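Local coordinates for protein glucosidase (Croceicoccus marinus, PDB 5Z3K) that probably hydrolyses O-glycosidic bonds as a beta-glucosidase of glycoside hydrolase family 39, at residues R55-V60 against L262-M267. Numbering follows the deposited sequence.
Sequences RSYDWV and LSYWSM
Arg55 reaches Ser263 and Tyr264 across the inside of the closed (beta/alpha)8 barrel, the TIM-barrel fold of this family. It lies on strand 53-55, the second of the barrel; its partners lie on strand 259-266, the seventh. The two strands are not neighbours, and the contact is made mostly by side chains, with the Ser263 carbonyl taking part.

The packing is van der Waals contact. With CG anti to the backbone N (chi1 -174°), the Arg55 chain runs extended to NE. Arg55 CD lies 3.4 Å from Ser263 O. Ser263 CB and Tyr264 CD1 sit over one face of the guanidinium. The phenol ring of Tyr264 is tilted 53° from the guanidinium plane, with CE1 3.8 Å from Arg55 CZ.

Glu153 takes a salt bridge from Arg55 NE through OE2 and a hydrogen bond with Ser263 OG through OE1. Asp156 OD2 forms a salt bridge with Arg55 NH2 and a hydrogen bond with Tyr264 OH. These two carboxylates link the strands and probably fix the rotation of the buried guanidinium.

Tyr57, in the type I turn Ser56-Trp59, receives the Tyr264 hydroxyl obliquely at its ring. Tyr264 OH is 3.3 Å from Tyr57 CE2 and lies 3.2 Å from Arg55 NH1.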
ATOM      1  N   ARG A  55       5.728  -4.435   1.529  1.00 11.45           N
ATOM      2  CA  ARG A  55       6.545  -3.859   2.595  1.00 12.21           C
ATOM      3  C   ARG A  55       6.803  -4.922   3.655  1.00 10.20           C
ATOM      4  O   ARG A  55       5.883  -5.645   4.053  1.00 12.13           O
ATOM      5  CB  ARG A  55       5.830  -2.652   3.212  1.00 10.64           C
ATOM      6  CG  ARG A  55       6.631  -1.855   4.235  1.00 10.98           C
ATOM      7  CD  ARG A  55       5.945  -0.505   4.530  1.00 12.12           C
ATOM      8  NE  ARG A  55       6.819   0.398   5.293  1.00 12.36           N
ATOM      9  CZ  ARG A  55       6.767   0.559   6.619  1.00 12.11           C
ATOM     10  NH1 ARG A  55       5.872  -0.109   7.348  1.00 15.50           N
ATOM     11  NH2 ARG A  55       7.616   1.388   7.220  1.00 14.05           N
ATOM     12  N   SER A  56       8.054  -5.020   4.119  1.00 11.86           N
ATOM     13  CA  SER A  56       8.467  -6.128   4.972  1.00 13.59           C
ATOM     14  C   SER A  56       8.294  -5.838   6.457  1.00 11.85           C
ATOM     15  O   SER A  56       8.551  -6.725   7.282  1.00 11.09           O
ATOM     16  CB  SER A  56       9.933  -6.476   4.701  1.00 11.57           C
ATOM     17  OG  SER A  56      10.792  -5.418   5.137  1.00 10.34           O
ATOM     18  N   TYR A  57       7.866  -4.627   6.815  1.00 13.06           N
ATOM     19  CA  TYR A  57       7.935  -4.182   8.207  1.00 11.02           C
ATOM     20  C   TYR A  57       7.141  -5.094   9.143  1.00 13.93           C
ATOM     21  O   TYR A  57       7.575  -5.369  10.269  1.00 13.12           O
ATOM     22  CB  TYR A  57       7.440  -2.734   8.299  1.00 11.40           C
ATOM     23  CG  TYR A  57       7.465  -2.164   9.699  1.00 11.03           C
ATOM     24  CD1 TYR A  57       8.651  -1.692  10.251  1.00 14.31           C
ATOM     25  CD2 TYR A  57       6.302  -2.072  10.455  1.00 13.51           C
ATOM     26  CE1 TYR A  57       8.686  -1.163  11.538  1.00 15.46           C
ATOM     27  CE2 TYR A  57       6.321  -1.534  11.743  1.00 15.40           C
ATOM     28  CZ  TYR A  57       7.519  -1.086  12.275  1.00 14.67           C
ATOM     29  OH  TYR A  57       7.545  -0.572  13.552  1.00 16.98           O
ATOM     30  N   ASP A  58       6.001  -5.619   8.690  1.00 11.51           N
ATOM     31  CA  ASP A  58       5.207  -6.438   9.600  1.00 11.26           C
ATOM     32  C   ASP A  58       5.713  -7.878   9.711  1.00 13.45           C
ATOM     33  O   ASP A  58       5.277  -8.606  10.611  1.00 15.48           O
ATOM     34  CB  ASP A  58       3.736  -6.382   9.189  1.00 13.11           C
ATOM     35  CG  ASP A  58       3.168  -4.980   9.340  1.00 19.60           C
ATOM     36  OD1 ASP A  58       3.260  -4.412  10.449  1.00 16.53           O
ATOM     37  OD2 ASP A  58       2.686  -4.414   8.343  1.00 21.68           O
ATOM     38  N   TRP A  59       6.651  -8.282   8.864  1.00 12.71           N
ATOM     39  CA  TRP A  59       7.332  -9.553   9.047  1.00 13.90           C
ATOM     40  C   TRP A  59       8.162  -9.536  10.334  1.00 11.47           C
ATOM     41  O   TRP A  59       8.391  -8.495  10.956  1.00 12.18           O
ATOM     42  CB  TRP A  59       8.253  -9.854   7.865  1.00 10.09           C
ATOM     43  CG  TRP A  59       7.603  -9.908   6.504  1.00 11.81           C
ATOM     44  CD1 TRP A  59       6.247  -9.921   6.212  1.00 13.28           C
ATOM     45  CD2 TRP A  59       8.281  -9.961   5.245  1.00 11.73           C
ATOM     46  NE1 TRP A  59       6.061  -9.978   4.853  1.00  9.92           N
ATOM     47  CE2 TRP A  59       7.290 -10.000   4.235  1.00 11.45           C
ATOM     48  CE3 TRP A  59       9.635  -9.984   4.871  1.00 10.15           C
ATOM     49  CZ2 TRP A  59       7.612 -10.064   2.875  1.00 12.46           C
ATOM     50  CZ3 TRP A  59       9.957 -10.032   3.523  1.00 12.68           C
ATOM     51  CH2 TRP A  59       8.942 -10.075   2.534  1.00  9.48           C
ATOM     52  N   VAL A  60       8.624 -10.721  10.723  1.00 13.17           N
ATOM     53  CA  VAL A  60       9.628 -10.844  11.775  1.00 14.98           C
ATOM     54  C   VAL A  60      10.995 -10.710  11.111  1.00 13.35           C
ATOM     55  O   VAL A  60      11.732 -11.695  10.968  1.00 12.28           O
ATOM     56  CB  VAL A  60       9.456 -12.178  12.535  1.00 11.39           C
ATOM     57  CG1 VAL A  60      10.527 -12.338  13.627  1.00 15.06           C
ATOM     58  CG2 VAL A  60       8.054 -12.252  13.145  1.00 13.23           C
ATOM     59  N   LEU A 262       3.842   5.847  -0.401  1.00 10.66           N
ATOM     60  CA  LEU A 262       2.833   5.805   0.650  1.00  9.38           C
ATOM     61  C   LEU A 262       2.998   4.475   1.388  1.00 13.58           C
ATOM     62  O   LEU A 262       2.497   3.437   0.948  1.00 13.88           O
ATOM     63  CB  LEU A 262       1.448   5.986   0.032  1.00 14.34           C
ATOM     64  CG  LEU A 262       0.171   5.980   0.873  1.00 12.63           C
ATOM     65  CD1 LEU A 262       0.286   6.910   2.093  1.00 12.18           C
ATOM     66  CD2 LEU A 262      -1.026   6.339  -0.025  1.00 12.18           C
ATOM     67  N   SER A 263       3.726   4.500   2.516  1.00 13.00           N
ATOM     68  CA  SER A 263       4.136   3.263   3.183  1.00 13.61           C
ATOM     69  C   SER A 263       3.020   2.604   3.982  1.00 12.37           C
ATOM     70  O   SER A 263       3.106   1.400   4.262  1.00 11.62           O
ATOM     71  CB  SER A 263       5.324   3.538   4.114  1.00 13.90           C
ATOM     72  OG  SER A 263       6.526   3.503   3.369  1.00 16.24           O
ATOM     73  N   TYR A 264       2.009   3.371   4.390  1.00  9.93           N
ATOM     74  CA  TYR A 264       0.801   2.859   5.031  1.00 13.68           C
ATOM     75  C   TYR A 264      -0.365   3.653   4.490  1.00 12.08           C
ATOM     76  O   TYR A 264      -0.315   4.888   4.491  1.00 13.30           O
ATOM     77  CB  TYR A 264       0.754   3.053   6.550  1.00 14.41           C
ATOM     78  CG  TYR A 264       1.770   2.399   7.455  1.00 12.30           C
ATOM     79  CD1 TYR A 264       3.062   2.898   7.557  1.00 15.26           C
ATOM     80  CD2 TYR A 264       1.396   1.368   8.303  1.00 12.87           C
ATOM     81  CE1 TYR A 264       3.981   2.337   8.436  1.00 13.04           C
ATOM     82  CE2 TYR A 264       2.309   0.790   9.190  1.00 17.76           C
ATOM     83  CZ  TYR A 264       3.600   1.290   9.257  1.00 16.57           C
ATOM     84  OH  TYR A 264       4.516   0.728  10.141  1.00 16.62           O
ATOM     85  N   TRP A 265      -1.424   2.964   4.103  1.00 12.98           N
ATOM     86  CA  TRP A 265      -2.687   3.639   3.849  1.00 12.67           C
ATOM     87  C   TRP A 265      -3.812   2.663   4.141  1.00 12.11           C
ATOM     88  O   TRP A 265      -3.714   1.470   3.824  1.00  9.50           O
ATOM     89  CB  TRP A 265      -2.773   4.189   2.424  1.00 10.90           C
ATOM     90  CG  TRP A 265      -3.044   3.199   1.322  1.00 11.03           C
ATOM     91  CD1 TRP A 265      -2.122   2.579   0.540  1.00 11.46           C
ATOM     92  CD2 TRP A 265      -4.330   2.777   0.837  1.00 12.58           C
ATOM     93  NE1 TRP A 265      -2.741   1.777  -0.384  1.00 11.64           N
ATOM     94  CE2 TRP A 265      -4.098   1.880  -0.227  1.00 11.09           C
ATOM     95  CE3 TRP A 265      -5.649   3.071   1.197  1.00  9.68           C
ATOM     96  CZ2 TRP A 265      -5.135   1.268  -0.932  1.00 11.05           C
ATOM     97  CZ3 TRP A 265      -6.683   2.451   0.493  1.00 10.28           C
ATOM     98  CH2 TRP A 265      -6.414   1.566  -0.558  1.00  9.48           C
ATOM     99  N   SER A 266      -4.878   3.185   4.740  1.00 11.67           N
ATOM    100  CA  SER A 266      -5.978   2.382   5.238  1.00 15.79           C
ATOM    101  C   SER A 266      -7.106   3.335   5.594  1.00 17.27           C
ATOM    102  O   SER A 266      -6.872   4.516   5.851  1.00 14.12           O
ATOM    103  CB  SER A 266      -5.554   1.569   6.472  1.00 14.89           C
ATOM    104  OG  SER A 266      -6.593   0.707   6.864  1.00 23.88           O
HETATM  105  N   MSE A 267      -8.327   2.816   5.625  1.00 13.04           N
HETATM  106  CA  MSE A 267      -9.396   3.665   6.142  1.00 16.24           C
HETATM  107  C   MSE A 267      -9.142   3.987   7.604  1.00 16.00           C
HETATM  108  O   MSE A 267      -9.437   5.087   8.042  1.00 14.87           O
HETATM  109  CB  MSE A 267     -10.781   3.042   6.004  1.00 12.49           C
HETATM  110  CG  MSE A 267     -11.855   4.029   6.450  1.00 14.21           C
HETATM  111 SE   MSE A 267     -13.660   3.480   5.982  0.77 19.02          SE
HETATM  112  CE  MSE A 267     -14.052   2.485   7.572  1.00 13.60           C
TER